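Local coordinates for protein rhamnosidase B (Bacillus sp., PDB 2OKX) that is a family 78 glycoside hydrolase that hydrolyses alpha-L-rhamnosides, releasing terminal rhamnose probably with inversion at the anomeric carbon, at residues Y348-P353 with W622-P627; P612-Q617 with N628-W633. One frame throughout, in Å; residues are numbered along the deposited sequence.

Interaction 1. Residues Y348-P353 with W622-P627; sequences YIDHRP and WSSVIP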
loop_
_atom_site.group_PDB
_atom_site.type_symbol
_atom_site.label_atom_id
_atom_site.label_comp_id
_atom_site.label_asym_id
_atom_site.label_seq_id
_atom_site.Cartn_x
_atom_site.Cartn_y
_atom_site.Cartn_z
ATOM N N TYR A 348 -8.974 15.503 11.547
ATOM C CA TYR A 348 -7.995 15.059 12.524
ATOM C C TYR A 348 -6.546 15.056 12.054
ATOM O O TYR A 348 -6.189 14.363 11.104
ATOM C CB TYR A 348 -8.371 13.659 13.017
ATOM C CG TYR A 348 -7.456 13.110 14.086
ATOM C CD1 TYR A 348 -7.287 13.778 15.300
ATOM C CD2 TYR A 348 -6.770 11.909 13.893
ATOM C CE1 TYR A 348 -6.461 13.264 16.296
ATOM C CE2 TYR A 348 -5.941 11.386 14.883
ATOM C CZ TYR A 348 -5.793 12.068 16.081
ATOM O OH TYR A 348 -4.980 11.556 17.064
ATOM N N ILE A 349 -5.721 15.850 12.728
ATOM C CA ILE A 349 -4.290 15.930 12.445
ATOM C C ILE A 349 -3.690 15.380 13.736
ATOM O O ILE A 349 -3.644 16.081 14.752
ATOM C CB ILE A 349 -3.825 17.388 12.250
ATOM C CG1 ILE A 349 -4.680 18.078 11.183
ATOM C CG2 ILE A 349 -2.355 17.416 11.856
ATOM C CD1 ILE A 349 -4.622 17.427 9.820
ATOM N N ASP A 350 -3.237 14.126 13.697
ATOM C CA ASP A 350 -2.710 13.462 14.884
ATOM C C ASP A 350 -1.532 14.082 15.623
ATOM O O ASP A 350 -1.206 13.640 16.723
ATOM C CB ASP A 350 -2.412 11.985 14.572
ATOM C CG ASP A 350 -1.369 11.799 13.481
ATOM O OD1 ASP A 350 -1.447 10.767 12.781
ATOM O OD2 ASP A 350 -0.474 12.658 13.327
ATOM N N HIS A 351 -0.896 15.099 15.048
ATOM C CA HIS A 351 0.229 15.737 15.729
ATOM C C HIS A 351 -0.046 17.199 16.086
ATOM O O HIS A 351 0.854 17.925 16.509
ATOM C CB HIS A 351 1.503 15.621 14.885
ATOM C CG HIS A 351 1.378 16.195 13.511
ATOM N ND1 HIS A 351 1.881 17.432 13.171
ATOM C CD2 HIS A 351 0.818 15.694 12.384
ATOM C CE1 HIS A 351 1.638 17.668 11.894
ATOM N NE2 HIS A 351 0.996 16.629 11.394
ATOM N N ARG A 352 -1.298 17.620 15.921
ATOM C CA ARG A 352 -1.704 18.984 16.245
ATOM C C ARG A 352 -3.044 18.977 16.971
ATOM O O ARG A 352 -3.935 18.195 16.643
ATOM C CB ARG A 352 -1.830 19.824 14.975
ATOM C CG ARG A 352 -0.529 20.083 14.255
ATOM C CD ARG A 352 -0.814 20.696 12.901
ATOM N NE ARG A 352 0.391 20.862 12.096
ATOM C CZ ARG A 352 0.380 21.102 10.789
ATOM N NH1 ARG A 352 -0.775 21.201 10.139
ATOM N NH2 ARG A 352 1.520 21.247 10.131
ATOM N N PRO A 353 -3.199 19.840 17.987
ATOM C CA PRO A 353 -4.469 19.879 18.715
ATOM C C PRO A 353 -5.564 20.327 17.761
ATOM O O PRO A 353 -5.288 20.981 16.755
ATOM C CB PRO A 353 -4.205 20.908 19.813
ATOM C CG PRO A 353 -2.740 20.773 20.052
ATOM C CD PRO A 353 -2.195 20.691 18.647
ATOM N N TRP A 622 -1.817 12.993 3.905
ATOM C CA TRP A 622 -2.226 12.687 5.274
ATOM C C TRP A 622 -1.107 13.181 6.181
ATOM O O TRP A 622 -0.048 12.559 6.264
ATOM C CB TRP A 622 -2.438 11.181 5.500
ATOM C CG TRP A 622 -2.783 10.833 6.946
ATOM C CD1 TRP A 622 -3.277 11.688 7.901
ATOM C CD2 TRP A 622 -2.703 9.541 7.576
ATOM N NE1 TRP A 622 -3.507 11.011 9.075
ATOM C CE2 TRP A 622 -3.165 9.694 8.906
ATOM C CE3 TRP A 622 -2.288 8.273 7.146
ATOM C CZ2 TRP A 622 -3.224 8.623 9.810
ATOM C CZ3 TRP A 622 -2.347 7.204 8.044
ATOM C CH2 TRP A 622 -2.812 7.389 9.361
ATOM N N SER A 623 -1.341 14.314 6.834
ATOM C CA SER A 623 -0.353 14.891 7.734
ATOM C C SER A 623 -0.407 14.083 9.019
ATOM O O SER A 623 -1.198 14.371 9.919
ATOM C CB SER A 623 -0.682 16.362 8.008
ATOM O OG SER A 623 0.340 16.981 8.770
ATOM N N SER A 624 0.438 13.060 9.084
ATOM C CA SER A 624 0.490 12.167 10.231
ATOM C C SER A 624 1.934 11.935 10.645
ATOM O O SER A 624 2.825 11.837 9.800
ATOM C CB SER A 624 -0.165 10.832 9.874
ATOM O OG SER A 624 -0.032 9.895 10.924
ATOM N N VAL A 625 2.158 11.847 11.952
ATOM C CA VAL A 625 3.495 11.633 12.483
ATOM C C VAL A 625 3.557 10.500 13.494
ATOM O O VAL A 625 2.688 10.371 14.358
ATOM C CB VAL A 625 4.042 12.905 13.194
ATOM C CG1 VAL A 625 5.342 12.572 13.931
ATOM C CG2 VAL A 625 4.285 14.010 12.187
ATOM N N ILE A 626 4.590 9.676 13.363
ATOM C CA ILE A 626 4.845 8.588 14.293
ATOM C C ILE A 626 6.323 8.762 14.633
ATOM O O ILE A 626 7.195 8.527 13.793
ATOM C CB ILE A 626 4.624 7.202 13.663
ATOM C CG1 ILE A 626 3.150 7.029 13.280
ATOM C CG2 ILE A 626 5.029 6.118 14.657
ATOM C CD1 ILE A 626 2.827 5.674 12.665
ATOM N N PRO A 627 6.624 9.215 15.860
ATOM C CA PRO A 627 8.015 9.421 16.279
ATOM C C PRO A 627 8.968 8.293 15.874
ATOM O O PRO A 627 9.989 8.540 15.238
ATOM C CB PRO A 627 7.897 9.575 17.792
ATOM C CG PRO A 627 6.569 10.282 17.934
ATOM C CD PRO A 627 5.690 9.519 16.960
HETATM O O HOH W 1 -3.651 13.106 10.946
HETATM O O HOH W 2 1.306 12.072 15.775
#
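Residues Ile349, Asp350 and His351 run alongside Ser623, Ser624 and Val625 in the same direction, the CA atoms of Asp350 and Ser624 being 5.8 Å apart, although neither segment is a regular strand. Asp350 and His351 form the two corners of a type I beta turn from Ile349 to Arg352, and both point their CB toward 622-627. The CG of Asp350 lies between its own backbone N and carbonyl carbon (chi1 61°), which brings the two carboxylate oxygens to separate partners. OD2 accepts the backbone N-H of Val625 on its syn side, N to OD2 3.1 Å with a fairly straight 157° at the hydrogen. OD1 lies only 2.5 Å from Ser624 OG; that hydroxyl also reaches Asp616, and which carboxylate receives its proton is not settled. The turn belongs to the domain D2 family region, whereas 622-627 leads into helix 627-644 of the six-hairpin glycosidase region, the (alpha/alpha)6 barrel of this family, so the contact joins the D2 family region to the six-hairpin region. His351 enters beside Asp350: its NE2 donates to Ser623 OG at 2.7 Å, nearly in the ring plane. The same hydroxyl bonds to Glu610, which also has a long, weak ion pair with Arg352. Val625 CG2 makes a CH-pi contact over one face of the His351 imidazole, 4.0 Å from its centroid, while Ile349 CG2 lies against the opposite face; together with the in-plane bond they restrict the ring's rotation. At the Trp622 end a water makes four bonds: it accepts from Trp622 NE1 (2.8 Å) and Asp350 N, and donates to the carbonyls of Tyr348 and Ser623. The Trp622 indole packs in turn against His310 and Phe102, with a bound glycerol about 4 Å from its nearest side-chain atom.

Interaction 2. Residues P612-Q617 with N628-W633; sequences PLYLDQ and NWTFFW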
loop_
_atom_site.group_PDB
_atom_site.type_symbol
_atom_site.label_atom_id
_atom_site.label_comp_id
_atom_site.label_asym_id
_atom_site.label_seq_id
_atom_site.Cartn_x
_atom_site.Cartn_y
_atom_site.Cartn_z
ATOM N N PRO A 612 8.304 19.548 11.236
ATOM C CA PRO A 612 9.719 19.224 11.436
ATOM C C PRO A 612 9.919 17.818 11.996
ATOM O O PRO A 612 11.038 17.303 12.013
ATOM C CB PRO A 612 10.182 20.310 12.407
ATOM C CG PRO A 612 8.954 20.561 13.225
ATOM C CD PRO A 612 7.879 20.617 12.158
ATOM N N LEU A 613 8.832 17.207 12.460
ATOM C CA LEU A 613 8.887 15.857 13.013
ATOM C C LEU A 613 8.824 14.815 11.891
ATOM O O LEU A 613 9.096 13.633 12.113
ATOM C CB LEU A 613 7.736 15.642 14.001
ATOM C CG LEU A 613 7.680 16.611 15.191
ATOM C CD1 LEU A 613 6.514 16.238 16.095
ATOM C CD2 LEU A 613 8.996 16.566 15.967
ATOM N N TYR A 614 8.458 15.279 10.697
ATOM C CA TYR A 614 8.367 14.461 9.484
ATOM C C TYR A 614 7.219 13.454 9.447
ATOM O O TYR A 614 6.941 12.771 10.434
ATOM C CB TYR A 614 9.705 13.749 9.233
ATOM C CG TYR A 614 10.873 14.694 8.984
ATOM C CD1 TYR A 614 12.183 14.217 8.928
ATOM C CD2 TYR A 614 10.668 16.066 8.814
ATOM C CE1 TYR A 614 13.261 15.084 8.710
ATOM C CE2 TYR A 614 11.733 16.939 8.597
ATOM C CZ TYR A 614 13.025 16.444 8.546
ATOM O OH TYR A 614 14.077 17.311 8.335
ATOM N N LEU A 615 6.562 13.369 8.291
ATOM C CA LEU A 615 5.432 12.461 8.087
ATOM C C LEU A 615 5.829 10.990 8.104
ATOM O O LEU A 615 6.927 10.634 7.679
ATOM C CB LEU A 615 4.724 12.789 6.768
ATOM C CG LEU A 615 3.526 13.743 6.859
ATOM C CD1 LEU A 615 3.897 14.968 7.678
ATOM C CD2 LEU A 615 3.071 14.138 5.461
ATOM N N ASP A 616 4.924 10.145 8.595
ATOM C CA ASP A 616 5.173 8.711 8.691
ATOM C C ASP A 616 5.025 7.961 7.363
ATOM O O ASP A 616 5.394 6.791 7.261
ATOM C CB ASP A 616 4.287 8.098 9.789
ATOM C CG ASP A 616 2.840 8.562 9.716
ATOM O OD1 ASP A 616 2.178 8.582 10.778
ATOM O OD2 ASP A 616 2.363 8.891 8.610
ATOM N N GLN A 617 4.474 8.637 6.357
ATOM C CA GLN A 617 4.337 8.088 5.007
ATOM C C GLN A 617 4.381 9.280 4.049
ATOM O O GLN A 617 3.793 10.325 4.330
ATOM C CB GLN A 617 3.046 7.254 4.835
ATOM C CG GLN A 617 1.869 7.620 5.726
ATOM C CD GLN A 617 1.113 8.837 5.237
ATOM O OE1 GLN A 617 0.558 8.840 4.136
ATOM N NE2 GLN A 617 1.086 9.880 6.058
ATOM N N ASN A 628 8.635 7.061 16.240
ATOM C CA ASN A 628 9.487 5.922 15.907
ATOM C C ASN A 628 9.757 5.784 14.407
ATOM O O ASN A 628 10.852 5.387 14.009
ATOM C CB ASN A 628 8.875 4.630 16.455
ATOM C CG ASN A 628 9.040 4.498 17.961
ATOM O OD1 ASN A 628 8.304 3.754 18.621
ATOM N ND2 ASN A 628 10.020 5.211 18.511
ATOM N N TRP A 629 8.773 6.105 13.568
ATOM C CA TRP A 629 8.986 5.998 12.130
ATOM C C TRP A 629 10.079 6.968 11.700
ATOM O O TRP A 629 10.938 6.626 10.887
ATOM C CB TRP A 629 7.700 6.293 11.346
ATOM C CG TRP A 629 6.753 5.110 11.176
ATOM C CD1 TRP A 629 5.886 4.907 10.136
ATOM C CD2 TRP A 629 6.534 4.026 12.095
ATOM N NE1 TRP A 629 5.143 3.774 10.350
ATOM C CE2 TRP A 629 5.517 3.213 11.543
ATOM C CE3 TRP A 629 7.094 3.663 13.329
ATOM C CZ2 TRP A 629 5.046 2.062 12.184
ATOM C CZ3 TRP A 629 6.626 2.516 13.966
ATOM C CH2 TRP A 629 5.610 1.729 13.391
ATOM N N THR A 630 10.052 8.181 12.242
ATOM C CA THR A 630 11.072 9.153 11.882
ATOM C C THR A 630 12.419 8.692 12.438
ATOM O O THR A 630 13.456 8.862 11.795
ATOM C CB THR A 630 10.716 10.557 12.403
ATOM O OG1 THR A 630 9.536 11.019 11.730
ATOM C CG2 THR A 630 11.852 11.537 12.130
ATOM N N PHE A 631 12.404 8.091 13.622
ATOM C CA PHE A 631 13.644 7.597 14.206
ATOM C C PHE A 631 14.184 6.454 13.345
ATOM O O PHE A 631 15.398 6.304 13.196
ATOM C CB PHE A 631 13.424 7.100 15.643
ATOM C CG PHE A 631 12.885 8.151 16.582
ATOM C CD1 PHE A 631 13.117 9.504 16.349
ATOM C CD2 PHE A 631 12.158 7.782 17.710
ATOM C CE1 PHE A 631 12.624 10.478 17.227
ATOM C CE2 PHE A 631 11.663 8.748 18.594
ATOM C CZ PHE A 631 11.899 10.098 18.347
ATOM N N PHE A 632 13.287 5.649 12.777
ATOM C CA PHE A 632 13.716 4.538 11.932
ATOM C C PHE A 632 14.272 5.070 10.620
ATOM O O PHE A 632 15.117 4.431 9.987
ATOM C CB PHE A 632 12.562 3.561 11.671
ATOM C CG PHE A 632 12.099 2.830 12.901
ATOM C CD1 PHE A 632 12.970 2.614 13.968
ATOM C CD2 PHE A 632 10.793 2.362 13.000
ATOM C CE1 PHE A 632 12.543 1.948 15.116
ATOM C CE2 PHE A 632 10.359 1.696 14.141
ATOM C CZ PHE A 632 11.238 1.489 15.204
ATOM N N TRP A 633 13.793 6.243 10.214
ATOM C CA TRP A 633 14.270 6.883 8.994
ATOM C C TRP A 633 15.731 7.275 9.214
ATOM O O TRP A 633 16.573 7.108 8.332
ATOM C CB TRP A 633 13.450 8.141 8.684
ATOM C CG TRP A 633 14.049 8.998 7.595
ATOM C CD1 TRP A 633 14.109 8.710 6.262
ATOM C CD2 TRP A 633 14.698 10.267 7.759
ATOM N NE1 TRP A 633 14.756 9.719 5.584
ATOM C CE2 TRP A 633 15.129 10.687 6.479
ATOM C CE3 TRP A 633 14.958 11.090 8.864
ATOM C CZ2 TRP A 633 15.808 11.896 6.272
ATOM C CZ3 TRP A 633 15.634 12.296 8.659
ATOM C CH2 TRP A 633 16.050 12.684 7.372
HETATM O O HOH W 3 9.213 9.735 9.112
#
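Thr630, on the first turns of helix 627-644, hydrogen-bonds through OG1 to Leu613 O of the preceding loop, 2.7 Å away and nearly in line with the carbonyl (C=O...OG1 161°). One turn further along, Trp633 gives the tight part of the contact. The Tyr614 ring points its CE1 edge at the face of the indole in an offset edge-to-face pair, with 5.5 Å between the Tyr614 and six-membered Trp633 centroids and 81° between the planes; CE1 and CZ3 of these two residues close to 3.7 Å. Both polar ends are taken up elsewhere, Tyr614 OH by Ala656 O and Trp633 NE1 by Leu601 O. The other side is looser, joined through a water. This water donates to both Leu615 O and Thr630 OG1, bridging loop and helix. Beyond it, Asp616 O meets the Trp629 indole edge at CD1 (3.5 Å), with Asp616 CB close by at 3.6 Å from the same carbon, and the indole NE1 makes a weak hydrogen bond to a bound glycerol. Because OG1 gives its proton to Leu613 and accepts one from water, the Thr630 hydroxyl is fixed in rotation and couples the barrel helix to two carbonyls of the loop.

Following the chain from the N terminus, 348-353 comes first, then 612-617, 622-627 and 628-633. Interaction 1 closes a long loop of 268 residues that holds 58 helical and 78 strand residues, while interaction 2 closes a short one of ten residues leading into helix 627-644. Their segments alternate, so the two closures cross instead of nesting. Interaction 1 joins the domain D2 region to the (alpha/alpha)6 barrel region, and interaction 2 stays inside the barrel, tying its incoming loop to a helix. With centres about 11 Å apart they touch directly: Trp622 O lies 2.9 Å from Gln617 NE2, a probable hydrogen bond, and Val625 packs on the backbone of Tyr614.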